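Local coordinates for CBIX (Paracoccus pantotrophus, PDB 4CCS), which probably inserts ferrous iron into sirohydrochlorin as the terminal chelatase of siroheme biosynthesis in denitrifying bacteria, at residues A[96-99]-A[100-103]; A[217-220]-A[221-225]. All coordinates share one frame; numbering follows the deposited sequence.

Both interactions are local contacts, largely between residues four apart, and their centres lie 13 Å apart. Interaction 1 lies around the start of helix 98-113, which packs on helix 134-146; interaction 2 lies within helix 215-226, which covers strands 4-9 and 57-61 of the parallel sheet of the N-terminal half. Each has buried and exposed residues. In interaction 1 leucine and cysteine form the inward face and a water bridges near the start of the helix; in interaction 2 isoleucines face inward and a Glu-Lys salt bridge lies outside. They touch where Met-218 SD packs 3.6 Å from Leu-98 N, and Asp-95 bonds to Gly-97 and Ser-222, one from each.

Interaction 1. Residues A[96-99]-A[100-103]; sequences PGLP and ALCL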
loop_
_atom_site.group_PDB
_atom_site.type_symbol
_atom_site.label_atom_id
_atom_site.label_comp_id
_atom_site.label_asym_id
_atom_site.label_seq_id
_atom_site.Cartn_x
_atom_site.Cartn_y
_atom_site.Cartn_z
ATOM N N PRO A 96 -7.526 3.697 -8.166
ATOM C CA PRO A 96 -7.320 3.796 -9.622
ATOM C C PRO A 96 -5.949 4.330 -10.023
ATOM O O PRO A 96 -5.456 3.956 -11.073
ATOM C CB PRO A 96 -8.458 4.723 -10.101
ATOM C CG PRO A 96 -9.223 5.128 -8.862
ATOM C CD PRO A 96 -8.890 4.137 -7.795
ATOM N N GLY A 97 -5.325 5.180 -9.184
ATOM C CA GLY A 97 -4.019 5.771 -9.492
ATOM C C GLY A 97 -2.806 4.918 -9.134
ATOM O O GLY A 97 -1.691 5.307 -9.472
ATOM N N LEU A 98 -2.999 3.769 -8.460
ATOM C CA LEU A 98 -1.857 2.956 -8.025
ATOM C C LEU A 98 -1.018 2.354 -9.191
ATOM O O LEU A 98 0.205 2.468 -9.116
ATOM C CB LEU A 98 -2.260 1.871 -7.003
ATOM C CG LEU A 98 -1.099 1.083 -6.312
ATOM C CD1 LEU A 98 -0.099 2.019 -5.643
ATOM C CD2 LEU A 98 -1.640 0.075 -5.301
ATOM N N PRO A 99 -1.630 1.792 -10.284
ATOM C CA PRO A 99 -0.777 1.255 -11.362
ATOM C C PRO A 99 0.097 2.308 -12.038
ATOM O O PRO A 99 1.263 2.022 -12.315
ATOM C CB PRO A 99 -1.779 0.594 -12.331
ATOM C CG PRO A 99 -2.930 0.231 -11.463
ATOM C CD PRO A 99 -3.038 1.361 -10.472
ATOM N N ALA A 100 -0.433 3.527 -12.252
ATOM C CA ALA A 100 0.349 4.616 -12.871
ATOM C C ALA A 100 1.475 5.057 -11.919
ATOM O O ALA A 100 2.604 5.289 -12.361
ATOM C CB ALA A 100 -0.547 5.788 -13.204
ATOM N N LEU A 101 1.187 5.095 -10.610
ATOM C CA LEU A 101 2.215 5.449 -9.609
ATOM C C LEU A 101 3.395 4.457 -9.626
ATOM O O LEU A 101 4.563 4.891 -9.635
ATOM C CB LEU A 101 1.595 5.581 -8.198
ATOM C CG LEU A 101 2.584 5.801 -7.035
ATOM C CD1 LEU A 101 3.415 7.061 -7.253
ATOM C CD2 LEU A 101 1.856 5.890 -5.750
ATOM N N CYS A 102 3.094 3.137 -9.669
ATOM C CA CYS A 102 4.106 2.073 -9.729
ATOM C C CYS A 102 4.947 2.230 -10.980
ATOM O O CYS A 102 6.170 2.103 -10.918
ATOM C CB CYS A 102 3.459 0.692 -9.670
ATOM S SG CYS A 102 2.641 0.325 -8.096
ATOM N N LEU A 103 4.291 2.525 -12.119
ATOM C CA LEU A 103 5.004 2.720 -13.388
ATOM C C LEU A 103 5.945 3.928 -13.343
ATOM O O LEU A 103 7.093 3.805 -13.758
ATOM C CB LEU A 103 4.031 2.786 -14.589
ATOM C CG LEU A 103 4.675 2.879 -15.988
ATOM C CD1 LEU A 103 5.552 1.668 -16.293
ATOM C CD2 LEU A 103 3.598 3.029 -17.081
HETATM O O HOH W 1 -3.214 4.082 -12.539
#
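Leu-98 and Cys-102 meet across one helical turn, a local i-to-i+4 contact near the N-terminal end of helix 98-113. This helix follows strand 87-88 of the first parallel sheet and precedes strand 121-126 of the second, so the contact lies where the chain passes between the two halves. The backbone evidence is three successive bonds. Leu-101 N donates to Gly-97 O, Cys-102 N to Leu-98 O at 3.0 Å and Leu-103 N to Pro-99 O; the middle one is the straightest, with an N-H...O angle of 165°. Pro-99 has no amide hydrogen to offer, which costs nothing near the N-terminal end of a helix. One residue further on, a water accepts from Ala-100 N at 2.9 Å and donates to Pro-96 O at 2.7 Å.

On the inner side, Leu-98 CD1 lies 4.0 Å from Cys-102 SG and 4.3 Å from Leu-101 CD2. The cysteine sulfur stands beside its own backbone N (chi1 -66°), which carries it back along the helix to 3.4 Å from Leu-98 O. Leu-98 and Leu-101 also touch Val-209, while Pro-99 and Cys-102 rest on Ile-142 of helix 134-146. Leu-103 reaches Leu-146 and a bound D-malate.

The chemistry is therefore divided: an apolar face is held by dispersion contacts, whereas water and the Asp-95 carboxylate satisfy the amides of Ala-100 and Gly-97.

Interaction 2. Residues A[217-220]-A[221-225]; sequences AMIA and ESIKA
Ala-217 meets Glu-221 through the first of four consecutive i-to-i+4 backbone bonds along helix 215-226. Its O accepts from Glu-221 N at 3.0 Å, and Glu-221 CG lies 3.3 Å from the same oxygen.

Met-218 follows, its O receiving Ser-222 N at 3.2 Å. The Ser-222 hydroxyl stands beside its own backbone N (chi1 -69°) and hydrogen-bonds to Asp-95 OD2. The Met-218 side chain starts away from the following turn and touches Phe-92 and Asp-95; its SD packs against the backbone at Gly-97 and Leu-98.

Ile-219 couples main chain and side chain. Its O accepts from Ile-223 N, while its CG2 branch meets Ile-223 CD1 at 3.8 Å, the two side chains crossing obliquely. Ile-223 CG1 also passes 3.4 Å from Ile-219 O, so the aliphatic branch covers the bonded carbonyl.

Ala-220 ends the segment with the straightest of the four bonds: Lys-224 N reaches its O at 2.9 Å and an N-H...O angle of 175°. The lysine chain folds back over this carbonyl, with CG 3.4 Å from Ala-220 O. The bend at chi3 (-94°) helps bring Lys-224 NZ to 3.1 Å from Glu-221 OE2, forming a salt bridge in which the ammonium meets OE2 from above the carboxylate plane.

Around the helix, Ile-219 and Ile-223 pack on Ile-7 of strand 4-9 and on Val-30 of helix 16-30, and Ala-220 touches Leu-33 and Val-34 in the loop beyond it. Met-218, Ile-219 and Ser-222 meet Tyr-60 of strand 57-61. This is ordinary helix-on-sheet packing of an alpha/beta half, in which the C-terminal helix returns to cover the N-terminal parallel sheet beside helix 16-30.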
loop_
_atom_site.group_PDB
_atom_site.type_symbol
_atom_site.label_atom_id
_atom_site.label_comp_id
_atom_site.label_asym_id
_atom_site.label_seq_id
_atom_site.Cartn_x
_atom_site.Cartn_y
_atom_site.Cartn_z
ATOM N N ALA A 217 -1.723 13.022 -3.105
ATOM C CA ALA A 217 -2.600 13.482 -4.201
ATOM C C ALA A 217 -3.531 12.375 -4.671
ATOM O O ALA A 217 -4.713 12.626 -4.887
ATOM C CB ALA A 217 -1.765 14.011 -5.361
ATOM N N MET A 218 -3.030 11.121 -4.709
ATOM C CA MET A 218 -3.815 9.948 -5.075
ATOM C C MET A 218 -4.963 9.738 -4.072
ATOM O O MET A 218 -6.111 9.565 -4.479
ATOM C CB MET A 218 -2.891 8.707 -5.176
ATOM C CG MET A 218 -3.593 7.468 -5.644
ATOM S SD MET A 218 -2.572 5.964 -5.598
ATOM C CE MET A 218 -2.833 5.482 -3.903
ATOM N N ILE A 219 -4.661 9.783 -2.756
ATOM C CA ILE A 219 -5.676 9.618 -1.702
ATOM C C ILE A 219 -6.701 10.771 -1.779
ATOM O O ILE A 219 -7.905 10.525 -1.711
ATOM C CB ILE A 219 -5.020 9.499 -0.296
ATOM C CG1 ILE A 219 -4.037 8.292 -0.240
ATOM C CG2 ILE A 219 -6.092 9.413 0.809
ATOM C CD1 ILE A 219 -3.286 8.095 1.148
ATOM N N ALA A 220 -6.212 12.011 -1.929
ATOM C CA ALA A 220 -7.070 13.195 -2.053
ATOM C C ALA A 220 -8.107 13.035 -3.192
ATOM O O ALA A 220 -9.289 13.334 -2.994
ATOM C CB ALA A 220 -6.214 14.430 -2.295
ATOM N N GLU A 221 -7.666 12.516 -4.364
ATOM C CA GLU A 221 -8.567 12.333 -5.515
ATOM C C GLU A 221 -9.621 11.294 -5.237
ATOM O O GLU A 221 -10.766 11.491 -5.630
ATOM C CB GLU A 221 -7.811 12.060 -6.839
ATOM C CG GLU A 221 -6.886 13.196 -7.268
ATOM C CD GLU A 221 -7.490 14.581 -7.464
ATOM O OE1 GLU A 221 -8.702 14.675 -7.752
ATOM O OE2 GLU A 221 -6.740 15.575 -7.356
ATOM N N SER A 222 -9.270 10.231 -4.482
ATOM C CA SER A 222 -10.215 9.197 -4.084
ATOM C C SER A 222 -11.245 9.708 -3.061
ATOM O O SER A 222 -12.399 9.296 -3.121
ATOM C CB SER A 222 -9.480 7.956 -3.587
ATOM O OG SER A 222 -8.842 7.356 -4.701
ATOM N N ILE A 223 -10.835 10.616 -2.148
ATOM C CA ILE A 223 -11.729 11.241 -1.162
ATOM C C ILE A 223 -12.720 12.181 -1.909
ATOM O O ILE A 223 -13.936 12.047 -1.742
ATOM C CB ILE A 223 -10.944 12.008 -0.052
ATOM C CG1 ILE A 223 -10.122 11.034 0.849
ATOM C CG2 ILE A 223 -11.905 12.854 0.803
ATOM C CD1 ILE A 223 -9.002 11.721 1.642
ATOM N N LYS A 224 -12.181 13.118 -2.717
ATOM C CA LYS A 224 -12.934 14.093 -3.528
ATOM C C LYS A 224 -14.016 13.419 -4.381
ATOM O O LYS A 224 -15.132 13.928 -4.456
ATOM C CB LYS A 224 -11.990 14.907 -4.423
ATOM C CG LYS A 224 -11.253 16.029 -3.699
ATOM C CD LYS A 224 -10.540 16.972 -4.666
ATOM C CE LYS A 224 -9.092 16.616 -4.898
ATOM N NZ LYS A 224 -8.405 17.625 -5.746
ATOM N N ALA A 225 -13.694 12.249 -4.978
ATOM C CA ALA A 225 -14.606 11.453 -5.806
ATOM C C ALA A 225 -15.759 10.849 -4.999
ATOM O O ALA A 225 -16.828 10.598 -5.562
ATOM C CB ALA A 225 -13.834 10.346 -6.518
#